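Local structure of WipB (Legionella pneumophila, 5NNY) at residues A61-K64 against Q65-E69; S31-N34 against Y35-A39. The protein is a bacterial effector delivered into host cells that acts as a serine/threonine phosphatase aimed at the lysosomal nutrient-sensing machinery. All coordinates share one frame; numbering follows the deposited sequence.

Both contacts sit at helix N-termini in the phosphatase domain of WipB, in its helical part and well away from the centre of the chain. Contact 2 comes first in sequence and starts helix 32-42; contact 1 follows, where a type I turn leads into helix 64-79, the next helix along. Their centres are 23 Å apart and their nearest atoms about 13 Å, so they do not touch. The helices themselves do meet: Asn34, Lys37 and Phe38 of contact 2 touch the far end of helix 64-79, at Gln74, Tyr75 and Leu78, well past the start that contact 1 forms. The two contacts thus mark the starts of two consecutive helices that pack together at the periphery of the phosphatase domain.

Contact 1. Residues A61-K64 against Q65-E69; sequences AENK and QERLE
At the N-terminus of helix 64-79, a type I beta turn from Ala61 to Lys64 runs straight into the first helical turn, and Asn63 holds the N-cap position. Its side chain does not cap the backbone but reaches out to two side chains of that turn. A chi1 of 62° tucks the amide in over the residue's own backbone, within reach of both Arg67 and Glu66. Asn63 OD1 accepts from Arg67 NE at 2.9 Å; it lies in the guanidinium plane, yet NE approaches from above the plane of the amide, and the two flat groups are almost perpendicular (88°). Asn63 ND2 gives a longer bond of 3.3 Å to Glu66 OE2, meeting the carboxylate from above its plane. A water 2.9 Å from Asn63 OD1 also links Glu62 OE2 to Arg67 NH1. Ala61 covers one guanidinium face, its CB 3.2 Å from Arg67 NE, while Arg67 NH2 makes a salt bridge to Glu46, in the connection that leads from helix 32-42 to this turn. The backbone meanwhile takes up the helical pattern: Arg67 N bonds to Asn63 O at 3.0 Å and Leu68 N to Lys64 O at 3.0 Å. This is a helix N-terminus entered through a beta turn, with i to i+3 and i to i+4 side-chain bonds from the N-cap residue.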
loop_
_atom_site.group_PDB
_atom_site.type_symbol
_atom_site.label_atom_id
_atom_site.label_comp_id
_atom_site.label_asym_id
_atom_site.label_seq_id
_atom_site.Cartn_x
_atom_site.Cartn_y
_atom_site.Cartn_z
ATOM N N ALA A 61 -15.338 -1.440 -25.088
ATOM C CA ALA A 61 -16.594 -2.056 -25.462
ATOM C C ALA A 61 -17.737 -1.071 -25.282
ATOM O O ALA A 61 -17.769 -0.286 -24.328
ATOM C CB ALA A 61 -16.845 -3.315 -24.627
ATOM N N GLU A 62 -18.691 -1.130 -26.210
ATOM C CA GLU A 62 -19.849 -0.252 -26.136
ATOM C C GLU A 62 -20.657 -0.517 -24.874
ATOM O O GLU A 62 -21.211 0.412 -24.277
ATOM C CB GLU A 62 -20.722 -0.427 -27.380
ATOM C CG GLU A 62 -19.967 -0.890 -28.636
ATOM C CD GLU A 62 -19.565 -2.375 -28.586
ATOM O OE1 GLU A 62 -18.367 -2.684 -28.786
ATOM O OE2 GLU A 62 -20.444 -3.226 -28.321
ATOM N N ASN A 63 -20.727 -1.778 -24.450
ATOM C CA ASN A 63 -21.440 -2.182 -23.240
ATOM C C ASN A 63 -20.499 -2.325 -22.042
ATOM O O ASN A 63 -20.686 -3.219 -21.203
ATOM C CB ASN A 63 -22.199 -3.485 -23.487
ATOM C CG ASN A 63 -21.277 -4.655 -23.848
ATOM O OD1 ASN A 63 -20.138 -4.464 -24.285
ATOM N ND2 ASN A 63 -21.788 -5.875 -23.693
ATOM N N LYS A 64 -19.495 -1.444 -21.931
ATOM C CA LYS A 64 -18.499 -1.544 -20.864
ATOM C C LYS A 64 -19.141 -1.473 -19.488
ATOM O O LYS A 64 -18.718 -2.181 -18.563
ATOM C CB LYS A 64 -17.444 -0.443 -21.001
ATOM C CG LYS A 64 -17.994 0.974 -21.034
ATOM C CD LYS A 64 -16.853 1.982 -20.928
ATOM C CE LYS A 64 -16.726 2.859 -22.139
ATOM N NZ LYS A 64 -15.854 4.031 -21.812
ATOM N N GLN A 65 -20.162 -0.627 -19.325
ATOM C CA GLN A 65 -20.798 -0.531 -18.018
ATOM C C GLN A 65 -21.418 -1.864 -17.626
ATOM O O GLN A 65 -21.215 -2.344 -16.505
ATOM C CB GLN A 65 -21.847 0.581 -17.994
ATOM C CG GLN A 65 -22.358 0.843 -16.580
ATOM C CD GLN A 65 -23.307 2.010 -16.442
ATOM O OE1 GLN A 65 -23.546 2.755 -17.384
ATOM N NE2 GLN A 65 -23.848 2.180 -15.241
ATOM N N GLU A 66 -22.171 -2.479 -18.546
ATOM C CA GLU A 66 -22.814 -3.759 -18.261
ATOM C C GLU A 66 -21.778 -4.816 -17.904
ATOM O O GLU A 66 -21.925 -5.534 -16.913
ATOM C CB GLU A 66 -23.654 -4.223 -19.461
ATOM C CG GLU A 66 -24.142 -5.678 -19.320
ATOM C CD GLU A 66 -24.726 -6.279 -20.599
ATOM O OE1 GLU A 66 -25.502 -7.251 -20.474
ATOM O OE2 GLU A 66 -24.406 -5.810 -21.719
ATOM N N ARG A 67 -20.717 -4.917 -18.706
ATOM C CA ARG A 67 -19.666 -5.899 -18.464
ATOM C C ARG A 67 -19.079 -5.747 -17.068
ATOM O O ARG A 67 -18.891 -6.736 -16.348
ATOM C CB ARG A 67 -18.556 -5.743 -19.505
ATOM C CG ARG A 67 -18.904 -6.168 -20.936
ATOM C CD ARG A 67 -17.824 -5.635 -21.870
ATOM N NE ARG A 67 -17.950 -6.043 -23.272
ATOM C CZ ARG A 67 -17.103 -6.872 -23.875
ATOM N NH1 ARG A 67 -17.241 -7.179 -25.167
ATOM N NH2 ARG A 67 -16.113 -7.400 -23.182
ATOM N N LEU A 68 -18.729 -4.513 -16.699
ATOM C CA LEU A 68 -18.091 -4.243 -15.411
ATOM C C LEU A 68 -19.045 -4.488 -14.239
ATOM O O LEU A 68 -18.636 -5.017 -13.204
ATOM C CB LEU A 68 -17.577 -2.803 -15.380
ATOM C CG LEU A 68 -16.450 -2.482 -16.357
ATOM C CD1 LEU A 68 -16.251 -0.987 -16.499
ATOM C CD2 LEU A 68 -15.185 -3.151 -15.892
ATOM N N GLU A 69 -20.318 -4.111 -14.392
ATOM C CA GLU A 69 -21.304 -4.365 -13.343
ATOM C C GLU A 69 -21.430 -5.856 -13.050
ATOM O O GLU A 69 -21.510 -6.260 -11.885
ATOM C CB GLU A 69 -22.675 -3.800 -13.739
ATOM C CG GLU A 69 -22.736 -2.286 -13.964
ATOM C CD GLU A 69 -22.999 -1.478 -12.702
ATOM O OE1 GLU A 69 -22.861 -2.028 -11.587
ATOM O OE2 GLU A 69 -23.353 -0.284 -12.833
HETATM O O HOH W 1 -19.377 -5.780 -26.711
HETATM O O HOH W 2 -21.702 1.039 -21.373
#

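Contact 2. Residues S31-N34 against Y35-A39; sequences SPEN and YAKFA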
loop_
_atom_site.group_PDB
_atom_site.type_symbol
_atom_site.label_atom_id
_atom_site.label_comp_id
_atom_site.label_asym_id
_atom_site.label_seq_id
_atom_site.Cartn_x
_atom_site.Cartn_y
_atom_site.Cartn_z
ATOM N N SER A 31 -13.779 -21.569 -0.212
ATOM C CA SER A 31 -13.938 -22.878 -0.806
ATOM C C SER A 31 -13.091 -23.000 -2.069
ATOM O O SER A 31 -12.769 -21.997 -2.717
ATOM C CB SER A 31 -15.403 -23.159 -1.128
ATOM O OG SER A 31 -15.899 -22.333 -2.180
ATOM N N PRO A 32 -12.691 -24.220 -2.420
ATOM C CA PRO A 32 -12.015 -24.417 -3.706
ATOM C C PRO A 32 -12.824 -23.909 -4.887
ATOM O O PRO A 32 -12.251 -23.353 -5.834
ATOM C CB PRO A 32 -11.823 -25.941 -3.766
ATOM C CG PRO A 32 -11.776 -26.370 -2.345
ATOM C CD PRO A 32 -12.720 -25.450 -1.609
ATOM N N GLU A 33 -14.146 -24.081 -4.868
ATOM C CA GLU A 33 -14.919 -23.629 -6.020
ATOM C C GLU A 33 -14.943 -22.106 -6.109
ATOM O O GLU A 33 -14.896 -21.540 -7.217
ATOM C CB GLU A 33 -16.337 -24.206 -5.976
ATOM C CG GLU A 33 -17.129 -23.862 -7.237
ATOM C CD GLU A 33 -18.389 -24.706 -7.434
ATOM O OE1 GLU A 33 -18.896 -25.296 -6.450
ATOM O OE2 GLU A 33 -18.865 -24.776 -8.588
ATOM N N ASN A 34 -14.988 -21.419 -4.960
ATOM C CA ASN A 34 -14.974 -19.954 -4.971
ATOM C C ASN A 34 -13.587 -19.396 -5.249
ATOM O O ASN A 34 -13.453 -18.317 -5.844
ATOM C CB ASN A 34 -15.491 -19.393 -3.644
ATOM C CG ASN A 34 -17.006 -19.440 -3.543
ATOM O OD1 ASN A 34 -17.704 -19.497 -4.562
ATOM N ND2 ASN A 34 -17.525 -19.411 -2.316
ATOM N N TYR A 35 -12.548 -20.086 -4.794
ATOM C CA TYR A 35 -11.207 -19.740 -5.228
ATOM C C TYR A 35 -11.097 -19.815 -6.746
ATOM O O TYR A 35 -10.531 -18.915 -7.385
ATOM C CB TYR A 35 -10.224 -20.689 -4.549
ATOM C CG TYR A 35 -8.774 -20.326 -4.680
ATOM C CD1 TYR A 35 -8.074 -20.584 -5.850
ATOM C CD2 TYR A 35 -8.088 -19.784 -3.611
ATOM C CE1 TYR A 35 -6.745 -20.288 -5.958
ATOM C CE2 TYR A 35 -6.745 -19.478 -3.709
ATOM C CZ TYR A 35 -6.085 -19.726 -4.889
ATOM O OH TYR A 35 -4.757 -19.426 -5.009
ATOM N N ALA A 36 -11.638 -20.879 -7.344
ATOM C CA ALA A 36 -11.531 -21.019 -8.791
ATOM C C ALA A 36 -12.312 -19.922 -9.490
ATOM O O ALA A 36 -11.851 -19.373 -10.497
ATOM C CB ALA A 36 -12.016 -22.395 -9.252
ATOM N N LYS A 37 -13.498 -19.586 -8.965
ATOM C CA LYS A 37 -14.248 -18.459 -9.508
ATOM C C LYS A 37 -13.432 -17.168 -9.413
ATOM O O LYS A 37 -13.409 -16.367 -10.355
ATOM C CB LYS A 37 -15.583 -18.294 -8.778
ATOM C CG LYS A 37 -16.712 -19.266 -9.197
ATOM C CD LYS A 37 -17.981 -19.015 -8.362
ATOM C CE LYS A 37 -19.211 -19.794 -8.843
ATOM N NZ LYS A 37 -19.068 -21.268 -8.685
ATOM N N PHE A 38 -12.769 -16.948 -8.274
ATOM C CA PHE A 38 -11.954 -15.744 -8.091
ATOM C C PHE A 38 -10.848 -15.671 -9.140
ATOM O O PHE A 38 -10.662 -14.631 -9.799
ATOM C CB PHE A 38 -11.361 -15.746 -6.674
ATOM C CG PHE A 38 -10.665 -14.473 -6.272
ATOM C CD1 PHE A 38 -9.458 -14.094 -6.842
ATOM C CD2 PHE A 38 -11.189 -13.700 -5.242
ATOM C CE1 PHE A 38 -8.804 -12.948 -6.432
ATOM C CE2 PHE A 38 -10.559 -12.558 -4.828
ATOM C CZ PHE A 38 -9.364 -12.171 -5.413
ATOM N N ALA A 39 -10.101 -16.770 -9.309
ATOM C CA ALA A 39 -9.018 -16.789 -10.292
ATOM C C ALA A 39 -9.553 -16.564 -11.706
ATOM O O ALA A 39 -8.916 -15.872 -12.513
ATOM C CB ALA A 39 -8.245 -18.107 -10.220
HETATM O O HOH W 3 -18.815 -21.670 -5.717
#
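Ser31 and Tyr35 close the first turn of helix 32-42, an N-capped start with Ser31 as the N-cap and Pro32 as the first helical residue. The cap is a side-chain bond: Ser31 OG accepts from Asn34 N at 3.1 Å, occupying an amide that has no preceding helical turn to bond to. Backbone bonds of the i to i+4 kind take over at once. Tyr35 N donates to Ser31 O at 2.8 Å, and Ala36, Lys37 and Phe38 bond in the same way to Pro32, Glu33 and Asn34.

Hydrophobic packing belongs to the inward side of the helix. In Tyr35 and Phe38 the first ring carbon lies trans to the main-chain nitrogen (chi1 -169° and -171°), which stands their rings out from the flank of the helix. Both lean on Leu19 of helix 15-24; the Phe38 ring also meets that of Tyr75 on helix 64-79, and Tyr35 OH bonds to Asn20. Phe38 is buried between these two helices.

The polar contacts lie on a flank where Asn34 and Lys37 also touch Leu78 of helix 64-79. Glu33 and Lys37, one turn apart, form a salt bridge at the long distance of 3.5 Å between Glu33 OE2 and Lys37 NZ. The bend at the end of the lysine chain, chi4 66°, brings the ammonium back along the helix, where NZ lies as near to Glu33 CG as to the carboxylate oxygen. Lys37 CD passes Asn34 OD1 at 3.8 Å. Asn34 ND2 donates to Gln81 OE1, and one water bridges the two side chains, donating to Asn34 OD1 at 2.7 Å and accepting from Lys37 NZ at 3.0 Å.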